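Local coordinates for protein putative alpha-N-acetylgalactosaminidase (Bacillus halodurans C-125, PDB 3CC1) that probably hydrolyses the glycosidic bond of terminal alpha-linked N-acetylgalactosamine, with a TIM-barrel domain followed by a beta-sandwich domain, at residues S127-S132 against Q163-S168; L275-I280 against D299-M304. One frame throughout, in Å; residues are numbered along the deposited sequence.

The two contacts lie on opposite sides of the chain's centre, 42 Å apart between centres and about 26 Å between nearest atoms, and they follow one another in sequence. Contact 1 sits near the periphery, 28 Å from the centre of the chain, where a loop leans on helix 162-175 beside a bound sulfate. Contact 2 is buried, 14 Å from that centre, and joins the loop ahead of strand 279-280 to helix 298-310, which also meets the C-terminal beta sandwich, Asp299 with Lys420 and Glu300 with His422. That sandwich carries most of the pocket for a polyethylene glycol molecule, which need not mark the active site; both contacts belong to the TIM-barrel part of the chain.

Contact 1 of 2, residues S127-S132 against Q163-S168; sequences SPVLGS and QSYYNS. With SO4 (sulfate ion), chain D.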
# COMPACT_ATOMS: atom_id res chain seq x y z
N SER A 127 12.78 -20.75 -42.38
CA SER A 127 11.60 -20.80 -43.24
C SER A 127 11.46 -19.51 -44.06
O SER A 127 11.60 -18.42 -43.53
CB SER A 127 10.35 -20.99 -42.39
OG SER A 127 10.50 -22.14 -41.58
N PRO A 128 11.17 -19.65 -45.37
CA PRO A 128 10.82 -18.48 -46.18
C PRO A 128 9.55 -17.77 -45.71
O PRO A 128 8.58 -18.39 -45.26
CB PRO A 128 10.62 -19.07 -47.59
CG PRO A 128 10.23 -20.49 -47.34
CD PRO A 128 11.06 -20.91 -46.13
N VAL A 129 9.59 -16.45 -45.79
CA VAL A 129 8.45 -15.63 -45.49
C VAL A 129 7.62 -15.45 -46.76
O VAL A 129 8.07 -14.94 -47.78
CB VAL A 129 8.85 -14.27 -44.85
CG1 VAL A 129 7.61 -13.38 -44.66
CG2 VAL A 129 9.61 -14.49 -43.52
N LEU A 130 6.38 -15.89 -46.67
CA LEU A 130 5.47 -15.87 -47.82
C LEU A 130 5.20 -14.44 -48.28
O LEU A 130 4.89 -13.57 -47.49
CB LEU A 130 4.16 -16.56 -47.44
CG LEU A 130 3.13 -16.86 -48.51
CD1 LEU A 130 3.72 -17.78 -49.63
CD2 LEU A 130 1.92 -17.49 -47.82
N GLY A 131 5.36 -14.19 -49.57
CA GLY A 131 5.09 -12.86 -50.10
C GLY A 131 6.22 -11.89 -49.84
O GLY A 131 6.08 -10.65 -49.93
N SER A 132 7.37 -12.45 -49.52
CA SER A 132 8.51 -11.62 -49.22
C SER A 132 9.68 -12.13 -50.03
O SER A 132 9.55 -13.07 -50.78
CB SER A 132 8.84 -11.72 -47.73
OG SER A 132 9.94 -10.92 -47.40
N GLN A 163 6.56 -7.30 -41.81
CA GLN A 163 5.15 -7.03 -42.03
C GLN A 163 4.56 -8.15 -42.88
O GLN A 163 3.42 -8.58 -42.68
CB GLN A 163 4.94 -5.67 -42.73
CG GLN A 163 3.47 -5.35 -42.93
CD GLN A 163 2.74 -5.16 -41.63
OE1 GLN A 163 3.06 -4.24 -40.87
NE2 GLN A 163 1.76 -6.02 -41.35
N SER A 164 5.36 -8.64 -43.82
CA SER A 164 4.92 -9.72 -44.72
C SER A 164 4.60 -10.98 -43.94
O SER A 164 3.60 -11.67 -44.22
CB SER A 164 5.97 -10.04 -45.78
OG SER A 164 6.10 -8.97 -46.69
N TYR A 165 5.44 -11.28 -42.96
CA TYR A 165 5.18 -12.42 -42.08
C TYR A 165 3.84 -12.32 -41.39
O TYR A 165 3.03 -13.24 -41.44
CB TYR A 165 6.29 -12.61 -41.06
CG TYR A 165 6.02 -13.82 -40.23
CD1 TYR A 165 6.06 -15.08 -40.80
CD2 TYR A 165 5.60 -13.71 -38.93
CE1 TYR A 165 5.72 -16.23 -40.07
CE2 TYR A 165 5.29 -14.85 -38.18
CZ TYR A 165 5.33 -16.10 -38.74
OH TYR A 165 5.02 -17.23 -37.97
N TYR A 166 3.59 -11.18 -40.75
CA TYR A 166 2.32 -10.99 -40.05
C TYR A 166 1.15 -11.00 -41.02
O TYR A 166 0.11 -11.56 -40.75
CB TYR A 166 2.38 -9.74 -39.13
CG TYR A 166 3.00 -10.04 -37.77
CD1 TYR A 166 2.48 -11.02 -36.96
CD2 TYR A 166 4.11 -9.36 -37.30
CE1 TYR A 166 3.00 -11.30 -35.72
CE2 TYR A 166 4.66 -9.63 -36.05
CZ TYR A 166 4.11 -10.59 -35.27
OH TYR A 166 4.64 -10.87 -34.01
N ASN A 167 1.34 -10.40 -42.19
CA ASN A 167 0.31 -10.42 -43.23
C ASN A 167 -0.08 -11.84 -43.56
O ASN A 167 -1.27 -12.17 -43.66
CB ASN A 167 0.81 -9.74 -44.51
CG ASN A 167 0.84 -8.23 -44.41
OD1 ASN A 167 0.35 -7.66 -43.42
ND2 ASN A 167 1.43 -7.59 -45.40
N SER A 168 0.95 -12.68 -43.70
CA SER A 168 0.78 -14.10 -44.06
C SER A 168 0.02 -14.88 -42.99
O SER A 168 -0.70 -15.80 -43.31
CB SER A 168 2.13 -14.78 -44.36
OG SER A 168 2.83 -15.23 -43.19
S SO4 D . 7.62 -5.82 -45.88
O1 SO4 D . 6.48 -4.91 -45.82
O2 SO4 D . 8.81 -5.33 -45.19
O3 SO4 D . 8.01 -6.03 -47.26
O4 SO4 D . 7.28 -7.14 -45.34
O HOH W 1 5.26 -16.58 -43.89
O HOH W 2 2.63 -12.14 -46.90
O HOH W 3 8.90 -8.08 -48.29
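Val129 and Tyr165 meet where the loop leans on the helix. From its CB, Val129 sends CG1 anti to the backbone N (chi1 175°), and this methyl settles over the helix backbone, 3.5 Å from Tyr165 N, touching Tyr165 CB and Ser164 CB. It lies at the edge of the Tyr165 ring, near the ring plane. Ile139 of helix 136-139 touches both side chains, and the Tyr165 hydroxyl is hydrogen-bonded to Gly78 O.

Ser164 CB packs 3.9 Å from Ser132 CB, and its OG, turned back beside the backbone N (chi1 -69°), donates to sulfate O4 at 2.6 Å. Ser164 N grips the same O4 at 2.9 Å, through a bent bond of 135°. Gly161 N also binds the sulfate, which sits close to the start of helix 162-175 and probably came from the crystallisation liquor.

The loop makes a type II beta turn from Val129 to Ser132, with Gly131 at positive phi, and is set against a helix of the TIM-barrel domain. Waters tie it to that helix: one donates to both Leu130 O (2.7 Å) and Ser164 O, while another accepts from Leu130 N and donates to Ser168 OG at 2.9 Å. Ser168 OG in turn donates to Tyr165 O, and Leu130 CB rests 4.1 Å from Ser168 CB.

Contact 2 of 2, residues L275-I280 against D299-M304; sequences LPLGHI and DEQLTM
Gln301 OE1 is gripped twice: a water donates to it at 2.9 Å, and Trp327 NE1 of helix 326-332 is a second hydrogen-bond partner. That water also accepts from Gly278 N at 2.9 Å, so it bridges the loop to helix 298-310. The other end of the amide, NE2, is hydrogen-bonded to Phe296 O; with both ends engaged, the amide's rotation is fixed. Leu277 CD2 lies against the stem of this side chain, 3.6 Å from Gln301 CG.

Beside it, the selenomethionine Met304 reaches across to the loop. Its chain runs out with CG anti to the backbone N (chi1 174°) and then bends at chi3 (68°), which turns CE toward the leucines. CE meets Leu277 tip to tip, 3.7 Å from its CD2, and lies 4.0 Å from Leu275 CD2. The Met304 side chain crosses that of Pro276 at a slant, with SE 3.7 Å from Pro276 CD.

Pro276 is the centre of an inverse gamma turn, closed by a weak bond from Leu277 N to Leu275 O. Leu275 pairs through its backbone with Met316 and Gly318, around strand 315-317. Helix 298-310 lies between the two in sequence, consistent with a beta-alpha-beta crossover of the TIM barrel.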
# COMPACT_ATOMS: atom_id res chain seq x y z
N LEU A 275 -13.87 -16.46 -16.99
CA LEU A 275 -14.76 -16.86 -15.86
C LEU A 275 -14.53 -18.30 -15.40
O LEU A 275 -14.91 -19.24 -16.11
CB LEU A 275 -16.24 -16.66 -16.23
CG LEU A 275 -16.55 -15.36 -17.00
CD1 LEU A 275 -18.03 -15.38 -17.54
CD2 LEU A 275 -16.24 -14.14 -16.09
N PRO A 276 -13.87 -18.50 -14.21
CA PRO A 276 -13.65 -19.85 -13.74
C PRO A 276 -14.88 -20.34 -12.99
O PRO A 276 -14.94 -20.33 -11.76
CB PRO A 276 -12.45 -19.72 -12.83
CG PRO A 276 -12.53 -18.33 -12.26
CD PRO A 276 -13.34 -17.50 -13.26
N LEU A 277 -15.84 -20.78 -13.79
CA LEU A 277 -17.11 -21.25 -13.31
C LEU A 277 -17.37 -22.67 -13.74
O LEU A 277 -16.79 -23.17 -14.72
CB LEU A 277 -18.22 -20.34 -13.87
CG LEU A 277 -18.29 -18.87 -13.43
CD1 LEU A 277 -19.36 -18.13 -14.20
CD2 LEU A 277 -18.49 -18.74 -11.93
N GLY A 278 -18.23 -23.35 -12.99
CA GLY A 278 -18.61 -24.72 -13.30
C GLY A 278 -17.42 -25.65 -13.23
O GLY A 278 -16.61 -25.54 -12.36
N HIS A 279 -17.38 -26.59 -14.17
CA HIS A 279 -16.37 -27.66 -14.21
C HIS A 279 -15.11 -27.23 -14.97
O HIS A 279 -15.10 -27.02 -16.19
CB HIS A 279 -17.00 -28.93 -14.81
CG HIS A 279 -16.16 -30.17 -14.67
ND1 HIS A 279 -16.40 -31.30 -15.42
CD2 HIS A 279 -15.08 -30.45 -13.91
CE1 HIS A 279 -15.52 -32.24 -15.10
NE2 HIS A 279 -14.70 -31.75 -14.19
N ILE A 280 -14.04 -27.09 -14.20
CA ILE A 280 -12.77 -26.55 -14.66
C ILE A 280 -11.65 -27.46 -14.19
O ILE A 280 -11.87 -28.35 -13.38
CB ILE A 280 -12.54 -25.08 -14.15
CG1 ILE A 280 -12.60 -24.99 -12.63
CG2 ILE A 280 -13.55 -24.12 -14.78
CD1 ILE A 280 -12.48 -23.55 -12.05
N ASP A 299 -21.75 -16.75 -3.55
CA ASP A 299 -21.64 -15.32 -3.32
C ASP A 299 -20.47 -14.72 -4.14
O ASP A 299 -20.56 -13.62 -4.74
CB ASP A 299 -21.44 -15.00 -1.85
CG ASP A 299 -22.72 -15.05 -1.03
OD1 ASP A 299 -23.83 -15.12 -1.64
OD2 ASP A 299 -22.59 -15.00 0.23
N GLU A 300 -19.34 -15.42 -4.13
CA GLU A 300 -18.17 -14.99 -4.88
C GLU A 300 -18.37 -14.98 -6.36
O GLU A 300 -17.86 -14.11 -7.04
CB GLU A 300 -16.95 -15.87 -4.51
CG GLU A 300 -16.46 -15.57 -3.10
CD GLU A 300 -15.46 -16.62 -2.58
OE1 GLU A 300 -15.37 -17.71 -3.17
OE2 GLU A 300 -14.80 -16.35 -1.55
N GLN A 301 -19.07 -15.99 -6.88
CA GLN A 301 -19.37 -16.09 -8.30
C GLN A 301 -20.21 -14.86 -8.76
O GLN A 301 -19.92 -14.22 -9.77
CB GLN A 301 -20.12 -17.40 -8.61
CG GLN A 301 -19.28 -18.71 -8.38
CD GLN A 301 -20.09 -19.96 -8.57
OE1 GLN A 301 -20.87 -20.06 -9.53
NE2 GLN A 301 -19.92 -20.94 -7.66
N LEU A 302 -21.24 -14.52 -7.98
CA LEU A 302 -22.06 -13.33 -8.28
C LEU A 302 -21.27 -12.04 -8.15
O LEU A 302 -21.43 -11.14 -8.93
CB LEU A 302 -23.28 -13.25 -7.37
CG LEU A 302 -24.31 -14.36 -7.56
CD1 LEU A 302 -25.32 -14.31 -6.44
CD2 LEU A 302 -25.02 -14.25 -8.88
N THR A 303 -20.38 -12.00 -7.16
CA THR A 303 -19.49 -10.86 -6.97
C THR A 303 -18.60 -10.62 -8.19
O THR A 303 -18.50 -9.49 -8.68
CB THR A 303 -18.66 -10.99 -5.65
OG1 THR A 303 -19.55 -10.73 -4.53
CG2 THR A 303 -17.48 -10.02 -5.62
N MSE A 304 -18.04 -11.69 -8.72
CA MSE A 304 -17.26 -11.62 -9.92
C MSE A 304 -18.11 -11.16 -11.11
O MSE A 304 -17.72 -10.27 -11.83
CB MSE A 304 -16.61 -12.98 -10.24
CG MSE A 304 -15.88 -12.97 -11.59
SE MSE A 304 -15.54 -14.77 -12.15
CE MSE A 304 -17.38 -15.26 -12.47
O HOH W 4 -20.34 -22.24 -11.30